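Local coordinates for protein succinylglutamate desuccinylase/aspartoacylase (Shewanella frigidimarina, PDB 3LWU) that binds zinc and is probably a hydrolase of the succinylglutamate desuccinylase/aspartoacylase family, acting on ester bonds, at residues G319-C324 with T376-V381. Sequence-based numbering, arbitrary orientation.
Sequences GLIEYC and TELYKV
Y323 and Y379 slide past one another in opposite directions, Y379 reaching back to the base of Y323 while the Y323 hydroxyl ends beside CD2 of L378. The two rings meet obliquely, centroids 5.9 Å apart and planes at 62°. CE1 of Y379 comes in at the edge of the Y323 ring, near its plane, with CD1 of Y323 3.7 Å from CE1 of Y379. The Y379 hydroxyl continues past the ring to the root of its partner, where OH of Y379 is 3.6 Å from CB of Y323. It is anchored there by a hydrogen bond to the carbonyl of A325, just beyond the strand 319-323.

The aliphatic part is formed by L378, whose CD2 lies 4.1 Å from CG1 of I321. CG of L378 sits beside the backbone N (chi1 -74°) and CD1 takes the extended place, which leaves CD2 as the branch that meets I321 and the Y323 hydroxyl. I321 also covers one face of the Y323 ring, CG2 lying 3.5 Å above the ring plane near the rim.

No hydrogen bond joins the two segments; the Y323 hydroxyl is bonded to the carbonyl of S369, and its ring stacks on H366. Replacing Y323, an alanine here is likely to leave L378 and the Y379 ring without their shared neighbour, H366 without its stacking partner and the S369 carbonyl without this hydroxyl.

The strands run roughly parallel (26°) but 9.7 Å apart, belonging to different sheets. Strand 319-323 pairs with 336-341 and 371-372, whereas 377-382 pairs with 310-314 and 362-366, L378 and Y379 forming a classic beta bulge against strand 310-314. Side chains thus join the two layers away from the zinc site, with L337 and V338 of strand 336-341 packing against Y379.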
loop_
_atom_site.group_PDB
_atom_site.type_symbol
_atom_site.label_atom_id
_atom_site.label_comp_id
_atom_site.label_asym_id
_atom_site.label_seq_id
_atom_site.Cartn_x
_atom_site.Cartn_y
_atom_site.Cartn_z
ATOM N N GLY A 319 -6.963 -0.833 -20.132
ATOM C CA GLY A 319 -6.599 -2.125 -20.691
ATOM C C GLY A 319 -5.173 -2.534 -20.368
ATOM O O GLY A 319 -4.565 -2.021 -19.440
ATOM N N LEU A 320 -4.652 -3.489 -21.120
ATOM C CA LEU A 320 -3.266 -3.900 -21.010
ATOM C C LEU A 320 -2.485 -3.244 -22.144
ATOM O O LEU A 320 -2.964 -3.186 -23.273
ATOM C CB LEU A 320 -3.185 -5.416 -21.083
ATOM C CG LEU A 320 -3.950 -6.138 -19.993
ATOM C CD1 LEU A 320 -3.802 -7.694 -20.105
ATOM C CD2 LEU A 320 -3.477 -5.611 -18.633
ATOM N N ILE A 321 -1.297 -2.732 -21.820
ATOM C CA ILE A 321 -0.566 -1.852 -22.666
ATOM C C ILE A 321 0.793 -2.372 -23.132
ATOM O O ILE A 321 1.646 -2.772 -22.321
ATOM C CB ILE A 321 -0.312 -0.521 -21.953
ATOM C CG1 ILE A 321 -1.637 0.083 -21.491
ATOM C CG2 ILE A 321 0.408 0.483 -22.924
ATOM C CD1 ILE A 321 -2.542 0.468 -22.650
ATOM N N GLU A 322 0.963 -2.333 -24.458
ATOM C CA GLU A 322 2.274 -2.480 -25.063
ATOM C C GLU A 322 2.792 -1.106 -25.504
ATOM O O GLU A 322 2.140 -0.373 -26.247
ATOM C CB GLU A 322 2.282 -3.472 -26.241
ATOM C CG GLU A 322 3.717 -3.744 -26.748
ATOM C CD GLU A 322 3.851 -4.987 -27.616
ATOM O OE1 GLU A 322 2.935 -5.830 -27.642
ATOM O OE2 GLU A 322 4.892 -5.110 -28.281
ATOM N N TYR A 323 3.967 -0.753 -24.984
ATOM C CA TYR A 323 4.579 0.549 -25.211
ATOM C C TYR A 323 5.416 0.444 -26.472
ATOM O O TYR A 323 6.491 -0.091 -26.424
ATOM C CB TYR A 323 5.415 0.988 -23.980
ATOM C CG TYR A 323 4.524 1.194 -22.762
ATOM C CD1 TYR A 323 3.813 2.360 -22.587
ATOM C CD2 TYR A 323 4.361 0.187 -21.816
ATOM C CE1 TYR A 323 2.968 2.537 -21.507
ATOM C CE2 TYR A 323 3.522 0.346 -20.758
ATOM C CZ TYR A 323 2.822 1.517 -20.602
ATOM O OH TYR A 323 1.954 1.656 -19.539
ATOM N N CYS A 324 4.890 0.887 -27.607
ATOM C CA CYS A 324 5.588 0.761 -28.880
ATOM C C CYS A 324 6.624 1.838 -29.085
ATOM O O CYS A 324 7.649 1.590 -29.674
ATOM C CB CYS A 324 4.601 0.849 -30.051
ATOM S SG CYS A 324 3.367 -0.373 -29.946
ATOM N N THR A 376 -5.231 6.755 -16.713
ATOM C CA THR A 376 -3.877 6.569 -16.242
ATOM C C THR A 376 -2.925 7.306 -17.233
ATOM O O THR A 376 -3.169 7.299 -18.435
ATOM C CB THR A 376 -3.510 5.072 -16.113
ATOM O OG1 THR A 376 -4.456 4.416 -15.251
ATOM C CG2 THR A 376 -2.115 4.905 -15.539
ATOM N N GLU A 377 -1.895 7.987 -16.720
ATOM C CA GLU A 377 -0.866 8.615 -17.558
ATOM C C GLU A 377 -0.095 7.541 -18.317
ATOM O O GLU A 377 0.377 6.623 -17.687
ATOM C CB GLU A 377 0.125 9.368 -16.685
ATOM C CG GLU A 377 1.273 10.066 -17.453
ATOM C CD GLU A 377 2.622 9.944 -16.714
ATOM O OE1 GLU A 377 3.203 8.789 -16.591
ATOM O OE2 GLU A 377 3.084 10.986 -16.251
ATOM N N LEU A 378 -0.036 7.606 -19.647
ATOM C CA LEU A 378 0.658 6.579 -20.433
ATOM C C LEU A 378 2.048 7.065 -20.756
ATOM O O LEU A 378 3.005 6.363 -20.496
ATOM C CB LEU A 378 -0.082 6.192 -21.724
ATOM C CG LEU A 378 -1.332 5.324 -21.624
ATOM C CD1 LEU A 378 -1.938 5.071 -22.998
ATOM C CD2 LEU A 378 -1.049 4.044 -20.885
ATOM N N TYR A 379 2.129 8.252 -21.359
ATOM C CA TYR A 379 3.375 8.899 -21.714
ATOM C C TYR A 379 3.366 10.390 -21.392
ATOM O O TYR A 379 2.311 11.051 -21.344
ATOM C CB TYR A 379 3.648 8.835 -23.228
ATOM C CG TYR A 379 4.277 7.582 -23.806
ATOM C CD1 TYR A 379 3.487 6.477 -24.159
ATOM C CD2 TYR A 379 5.645 7.538 -24.126
ATOM C CE1 TYR A 379 4.050 5.344 -24.730
ATOM C CE2 TYR A 379 6.222 6.385 -24.690
ATOM C CZ TYR A 379 5.412 5.291 -24.997
ATOM O OH TYR A 379 5.927 4.153 -25.598
ATOM N N LYS A 380 4.569 10.935 -21.279
ATOM C CA LYS A 380 4.784 12.369 -21.468
ATOM C C LYS A 380 5.637 12.548 -22.707
ATOM O O LYS A 380 6.648 11.840 -22.873
ATOM C CB LYS A 380 5.466 12.997 -20.277
ATOM C CG LYS A 380 4.655 13.044 -18.988
ATOM C CD LYS A 380 5.110 14.282 -18.299
ATOM C CE LYS A 380 5.037 14.314 -16.821
ATOM N NZ LYS A 380 5.654 15.669 -16.543
ATOM N N VAL A 381 5.223 13.464 -23.579
ATOM C CA VAL A 381 5.867 13.664 -24.841
ATOM C C VAL A 381 6.151 15.170 -25.060
ATOM O O VAL A 381 5.377 16.031 -24.642
ATOM C CB VAL A 381 5.005 13.111 -26.001
ATOM C CG1 VAL A 381 4.612 11.617 -25.756
ATOM C CG2 VAL A 381 3.778 14.002 -26.241
#